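Local coordinates for protein esterase (Staphylococcus aureus subsp. aureus USA300_TCH1516, PDB 3D7R) that probably hydrolyses ester bonds, as a putative esterase with the alpha/beta hydrolase fold, at residues A[64-69]-A[76-81]. Numbering follows the deposited sequence.
Sequences HKQPST and LEKLSL. With DMS (dimethyl sulfoxide), chain O.
Gln66 sets its CG between the backbone N and carbonyl carbon (chi1 63°) and then runs extended, which carries the terminal amide from the loop 64-69 to the strand 76-81. Lys78 comes from the strand with CG beside its backbone N and anti to the carbonyl carbon (chi1 -57°), and its extended chain runs nearly perpendicular to that of Gln66. The two ends meet closely: the amide atom modelled as NE2 of Gln66 lies 3.0 Å from NZ of Lys78. The amide is probably flipped, so that its oxygen belongs where NE2 is placed, and a hydrogen bond from the ammonium group is then possible. Either way, Leu76 offers the amide a nonpolar neighbour, its CD2 methyl lying 3.8 Å from CD of Gln66 as the two side chains pass in opposing directions.

Strand 75-81 is one of the two edge strands of the mixed sheet of an alpha/beta hydrolase, antiparallel to strand 84-90, and the loop reaches it after helix 46-61. Backbone bonds from Glu77 to Arg88 and from Leu79 to Val86 hold the strand in the sheet, while Trp116 of helix 113-126 touches both Gln66 and Leu76.

A water also joins the segments. It accepts from the backbone N of Gln66 at 3.2 Å and from NZ of Lys78 at 2.9 Å, tying the lysine end to the loop backbone. Just 113 Å² is buried between the segments, as expected at the surface. Earlier in the loop, a dimethyl sulfoxide probably left from crystallisation takes a hydrogen bond through its oxygen from the backbone N of Lys65, with an N-H...O angle of 155°, and that oxygen lies obliquely to the His64 ring, 3.5 Å from ND1.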
loop_
_atom_site.group_PDB
_atom_site.type_symbol
_atom_site.label_atom_id
_atom_site.label_comp_id
_atom_site.label_asym_id
_atom_site.label_seq_id
_atom_site.Cartn_x
_atom_site.Cartn_y
_atom_site.Cartn_z
ATOM N N HIS A 64 3.626 17.972 -1.263
ATOM C CA HIS A 64 4.450 16.890 -1.778
ATOM C C HIS A 64 4.816 17.164 -3.242
ATOM O O HIS A 64 3.965 17.551 -4.035
ATOM C CB HIS A 64 3.713 15.563 -1.664
ATOM C CG HIS A 64 4.556 14.384 -2.044
ATOM N ND1 HIS A 64 5.645 13.978 -1.300
ATOM C CD2 HIS A 64 4.486 13.544 -3.103
ATOM C CE1 HIS A 64 6.201 12.928 -1.881
ATOM N NE2 HIS A 64 5.514 12.640 -2.972
ATOM N N LYS A 65 6.079 16.951 -3.586
ATOM C CA LYS A 65 6.588 17.291 -4.917
ATOM C C LYS A 65 7.255 16.081 -5.565
ATOM O O LYS A 65 7.846 15.276 -4.876
ATOM C CB LYS A 65 7.605 18.431 -4.787
ATOM C CG LYS A 65 6.973 19.823 -4.652
ATOM C CD LYS A 65 8.010 20.861 -4.260
ATOM C CE LYS A 65 7.380 22.256 -4.166
ATOM N NZ LYS A 65 8.401 23.337 -4.230
ATOM N N GLN A 66 7.168 15.952 -6.888
ATOM C CA GLN A 66 7.970 14.925 -7.573
ATOM C C GLN A 66 9.466 15.106 -7.270
ATOM O O GLN A 66 9.913 16.222 -7.058
ATOM C CB GLN A 66 7.712 14.907 -9.092
ATOM C CG GLN A 66 8.075 16.138 -9.863
ATOM C CD GLN A 66 7.661 16.014 -11.343
ATOM O OE1 GLN A 66 8.022 15.049 -12.030
ATOM N NE2 GLN A 66 6.886 16.992 -11.824
ATOM N N PRO A 67 10.234 14.007 -7.214
ATOM C CA PRO A 67 11.676 14.161 -6.980
ATOM C C PRO A 67 12.294 15.048 -8.069
ATOM O O PRO A 67 11.976 14.885 -9.248
ATOM C CB PRO A 67 12.206 12.721 -7.104
ATOM C CG PRO A 67 11.034 11.885 -6.822
ATOM C CD PRO A 67 9.846 12.595 -7.349
ATOM N N SER A 68 13.159 15.979 -7.678
ATOM C CA SER A 68 13.740 16.931 -8.625
ATOM C C SER A 68 14.600 16.281 -9.725
ATOM O O SER A 68 14.755 16.856 -10.794
ATOM C CB SER A 68 14.578 17.979 -7.870
ATOM O OG SER A 68 15.608 17.312 -7.167
ATOM N N THR A 69 15.137 15.090 -9.474
ATOM C CA THR A 69 16.080 14.484 -10.409
ATOM C C THR A 69 15.436 13.370 -11.257
ATOM O O THR A 69 16.045 12.888 -12.220
ATOM C CB THR A 69 17.302 13.937 -9.680
ATOM O OG1 THR A 69 16.881 12.951 -8.736
ATOM C CG2 THR A 69 18.014 15.039 -8.921
ATOM N N LEU A 76 2.127 13.455 -16.454
ATOM C CA LEU A 76 1.744 13.668 -15.049
ATOM C C LEU A 76 0.712 14.783 -14.884
ATOM O O LEU A 76 0.883 15.885 -15.417
ATOM C CB LEU A 76 2.991 13.980 -14.212
ATOM C CG LEU A 76 2.898 14.110 -12.684
ATOM C CD1 LEU A 76 2.562 12.778 -12.036
ATOM C CD2 LEU A 76 4.213 14.629 -12.137
ATOM N N GLU A 77 -0.350 14.501 -14.139
ATOM C CA GLU A 77 -1.373 15.506 -13.837
ATOM C C GLU A 77 -1.280 15.849 -12.359
ATOM O O GLU A 77 -1.339 14.955 -11.508
ATOM C CB GLU A 77 -2.769 14.954 -14.147
ATOM C CG GLU A 77 -2.989 14.725 -15.613
ATOM C CD GLU A 77 -4.335 14.100 -15.937
ATOM O OE1 GLU A 77 -5.164 13.921 -15.030
ATOM O OE2 GLU A 77 -4.567 13.777 -17.118
ATOM N N LYS A 78 -1.113 17.124 -12.041
ATOM C CA LYS A 78 -0.944 17.493 -10.645
ATOM C C LYS A 78 -2.246 18.133 -10.192
ATOM O O LYS A 78 -2.473 19.317 -10.418
ATOM C CB LYS A 78 0.266 18.431 -10.450
ATOM C CG LYS A 78 1.588 17.878 -10.951
ATOM C CD LYS A 78 2.699 18.908 -10.811
ATOM C CE LYS A 78 4.045 18.302 -11.142
ATOM N NZ LYS A 78 5.192 19.271 -10.985
ATOM N N LEU A 79 -3.117 17.329 -9.599
ATOM C CA LEU A 79 -4.478 17.765 -9.297
ATOM C C LEU A 79 -4.728 17.893 -7.799
ATOM O O LEU A 79 -3.876 17.573 -6.995
ATOM C CB LEU A 79 -5.493 16.775 -9.901
ATOM C CG LEU A 79 -5.328 16.451 -11.388
ATOM C CD1 LEU A 79 -6.279 15.364 -11.819
ATOM C CD2 LEU A 79 -5.555 17.710 -12.223
ATOM N N SER A 80 -5.919 18.364 -7.438
ATOM C CA SER A 80 -6.337 18.353 -6.052
ATOM C C SER A 80 -7.799 17.957 -5.940
ATOM O O SER A 80 -8.569 18.096 -6.890
ATOM C CB SER A 80 -6.081 19.704 -5.382
ATOM O OG SER A 80 -6.870 20.684 -5.989
ATOM N N LEU A 81 -8.158 17.425 -4.783
ATOM C CA LEU A 81 -9.534 17.081 -4.486
ATOM C C LEU A 81 -9.777 17.552 -3.071
ATOM O O LEU A 81 -9.195 17.011 -2.120
ATOM C CB LEU A 81 -9.751 15.569 -4.626
ATOM C CG LEU A 81 -11.179 15.019 -4.536
ATOM C CD1 LEU A 81 -12.084 15.582 -5.640
ATOM C CD2 LEU A 81 -11.164 13.492 -4.582
HETATM S S DMS O . 8.340 18.243 -0.862
HETATM O O DMS O . 7.926 16.568 -1.362
HETATM C C1 DMS O . 8.422 18.336 0.951
HETATM C C2 DMS O . 10.070 18.621 -1.283
HETATM O O HOH W 1 5.520 18.273 -8.334
#